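Local atomic coordinates of 3-methyladenine DNA glycosylase (Helicobacter pylori, PDB entry 1PU6), a protein that acts as a helix-hairpin-helix DNA glycosylase of base excision repair, removing the alkylated base 3-methyladenine from DNA. Residues 187-192 / 196-201. Residues are numbered along the deposited sequence; the frame is centred on the assembly and turned at random.
Sequences ALYENT and AQLYAR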
loop_
_atom_site.group_PDB
_atom_site.type_symbol
_atom_site.label_atom_id
_atom_site.label_comp_id
_atom_site.label_asym_id
_atom_site.label_seq_id
_atom_site.Cartn_x
_atom_site.Cartn_y
_atom_site.Cartn_z
ATOM N N ALA A 187 -11.537 20.179 -1.006
ATOM C CA ALA A 187 -12.744 20.632 -1.715
ATOM C C ALA A 187 -12.988 19.883 -3.042
ATOM O O ALA A 187 -14.163 19.840 -3.547
ATOM C CB ALA A 187 -12.662 22.158 -1.905
ATOM N N LEU A 188 -11.942 19.254 -3.601
ATOM C CA LEU A 188 -12.112 18.368 -4.779
ATOM C C LEU A 188 -13.100 17.224 -4.501
ATOM O O LEU A 188 -13.707 16.654 -5.458
ATOM C CB LEU A 188 -10.770 17.731 -5.220
ATOM C CG LEU A 188 -9.675 18.660 -5.777
ATOM C CD1 LEU A 188 -8.450 17.835 -6.060
ATOM C CD2 LEU A 188 -10.189 19.335 -7.082
ATOM N N TYR A 189 -13.258 16.901 -3.212
ATOM C CA TYR A 189 -14.148 15.841 -2.770
ATOM C C TYR A 189 -15.296 16.394 -1.936
ATOM O O TYR A 189 -15.906 15.654 -1.147
ATOM C CB TYR A 189 -13.320 14.821 -1.952
ATOM C CG TYR A 189 -12.201 14.197 -2.770
ATOM C CD1 TYR A 189 -12.423 13.060 -3.598
ATOM C CD2 TYR A 189 -10.915 14.762 -2.750
ATOM C CE1 TYR A 189 -11.345 12.484 -4.354
ATOM C CE2 TYR A 189 -9.874 14.232 -3.506
ATOM C CZ TYR A 189 -10.086 13.092 -4.314
ATOM O OH TYR A 189 -9.015 12.601 -5.055
ATOM N N GLU A 190 -15.567 17.691 -2.102
ATOM C CA GLU A 190 -16.650 18.374 -1.383
ATOM C C GLU A 190 -16.548 18.142 0.146
ATOM O O GLU A 190 -17.561 18.030 0.846
ATOM C CB GLU A 190 -18.026 17.950 -1.981
ATOM C CG GLU A 190 -18.057 18.202 -3.499
ATOM C CD GLU A 190 -19.400 17.966 -4.183
ATOM O OE1 GLU A 190 -20.176 17.116 -3.710
ATOM O OE2 GLU A 190 -19.673 18.633 -5.223
ATOM N N ASN A 191 -15.312 18.131 0.651
ATOM C CA ASN A 191 -15.021 17.970 2.084
ATOM C C ASN A 191 -15.594 16.664 2.651
ATOM O O ASN A 191 -15.922 16.616 3.843
ATOM C CB ASN A 191 -15.520 19.205 2.912
ATOM C CG ASN A 191 -14.825 20.493 2.526
ATOM O OD1 ASN A 191 -13.794 20.478 1.853
ATOM N ND2 ASN A 191 -15.379 21.641 2.981
ATOM N N THR A 192 -15.722 15.615 1.817
ATOM C CA THR A 192 -16.295 14.326 2.266
ATOM C C THR A 192 -15.299 13.292 2.665
ATOM O O THR A 192 -15.680 12.262 3.268
ATOM C CB THR A 192 -17.241 13.682 1.230
ATOM O OG1 THR A 192 -16.531 13.346 0.032
ATOM C CG2 THR A 192 -18.318 14.639 0.807
ATOM N N ALA A 196 -5.893 11.374 4.677
ATOM C CA ALA A 196 -5.385 10.010 4.416
ATOM C C ALA A 196 -6.072 9.316 3.208
ATOM O O ALA A 196 -5.396 8.684 2.361
ATOM C CB ALA A 196 -5.499 9.151 5.650
ATOM N N GLN A 197 -7.394 9.399 3.127
ATOM C CA GLN A 197 -8.087 8.776 1.973
ATOM C C GLN A 197 -7.714 9.491 0.678
ATOM O O GLN A 197 -7.640 8.852 -0.393
ATOM C CB GLN A 197 -9.593 8.808 2.198
ATOM C CG GLN A 197 -10.323 7.934 1.152
ATOM C CD GLN A 197 -11.839 7.926 1.336
ATOM O OE1 GLN A 197 -12.370 8.347 2.382
ATOM N NE2 GLN A 197 -12.531 7.414 0.337
ATOM N N LEU A 198 -7.559 10.824 0.734
ATOM C CA LEU A 198 -7.090 11.550 -0.435
ATOM C C LEU A 198 -5.718 10.979 -0.944
ATOM O O LEU A 198 -5.552 10.716 -2.134
ATOM C CB LEU A 198 -7.012 13.067 -0.152
ATOM C CG LEU A 198 -6.659 13.952 -1.335
ATOM C CD1 LEU A 198 -7.273 15.440 -1.040
ATOM C CD2 LEU A 198 -5.167 14.051 -1.530
ATOM N N TYR A 199 -4.747 10.786 -0.039
ATOM C CA TYR A 199 -3.449 10.236 -0.478
ATOM C C TYR A 199 -3.607 8.788 -1.038
ATOM O O TYR A 199 -2.938 8.417 -2.021
ATOM C CB TYR A 199 -2.482 10.224 0.721
ATOM C CG TYR A 199 -1.905 11.550 1.140
ATOM C CD1 TYR A 199 -1.535 11.757 2.467
ATOM C CD2 TYR A 199 -1.623 12.552 0.227
ATOM C CE1 TYR A 199 -0.959 12.947 2.898
ATOM C CE2 TYR A 199 -1.016 13.790 0.648
ATOM C CZ TYR A 199 -0.682 13.953 1.993
ATOM O OH TYR A 199 -0.081 15.144 2.453
ATOM N N ALA A 200 -4.508 8.000 -0.433
ATOM C CA ALA A 200 -4.796 6.630 -0.935
ATOM C C ALA A 200 -5.228 6.677 -2.386
ATOM O O ALA A 200 -4.721 5.905 -3.248
ATOM C CB ALA A 200 -5.884 5.967 -0.046
ATOM N N ARG A 201 -6.147 7.596 -2.679
ATOM C CA ARG A 201 -6.687 7.705 -4.047
ATOM C C ARG A 201 -5.649 8.322 -5.001
ATOM O O ARG A 201 -5.586 7.941 -6.175
ATOM C CB ARG A 201 -7.972 8.518 -4.021
ATOM C CG ARG A 201 -9.163 7.775 -3.320
ATOM C CD ARG A 201 -10.419 8.541 -3.301
ATOM N NE ARG A 201 -10.982 8.570 -4.699
ATOM C CZ ARG A 201 -11.786 7.634 -5.205
ATOM N NH1 ARG A 201 -12.206 6.606 -4.504
ATOM N NH2 ARG A 201 -12.244 7.784 -6.478
#
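The Tyr189 ring meets Leu198 and Arg201, one turn apart on helix 195-203. Both approach obliquely and are displaced to the same side of the ring plane: CD1 of Leu198 lies 3.8 Å from Tyr189 CE2, and NE of Arg201 lies 3.9 Å from Tyr189 CE1. The guanidinium is turned 75° from the ring plane, far from a parallel stack. The isobutyl group of Leu198 crosses the tyrosine at about a right angle, its CG set opposite the backbone N (chi1 -175°).

Behind the ring the backbone is tightly folded. Glu190, with positive phi, is the C-prime residue of a Schellman motif ending helix 182-187, and a type I' turn follows from Tyr189 to Thr192. Tyr189 O takes two bonds from Thr192, from N and from OG1, the latter at 2.7 Å in the carbonyl plane.

No hydrogen bond joins the two segments directly. Instead, Tyr189 OH and Arg201 NE both bond to OQ1 of the carboxylated lysine at position 205, while Arg201 NH1 holds Ala22 O. The shared carbamate, probably anionic, is consistent with the modification tying this inter-helix loop to helix 195-203, with Leu198 adding the apolar part.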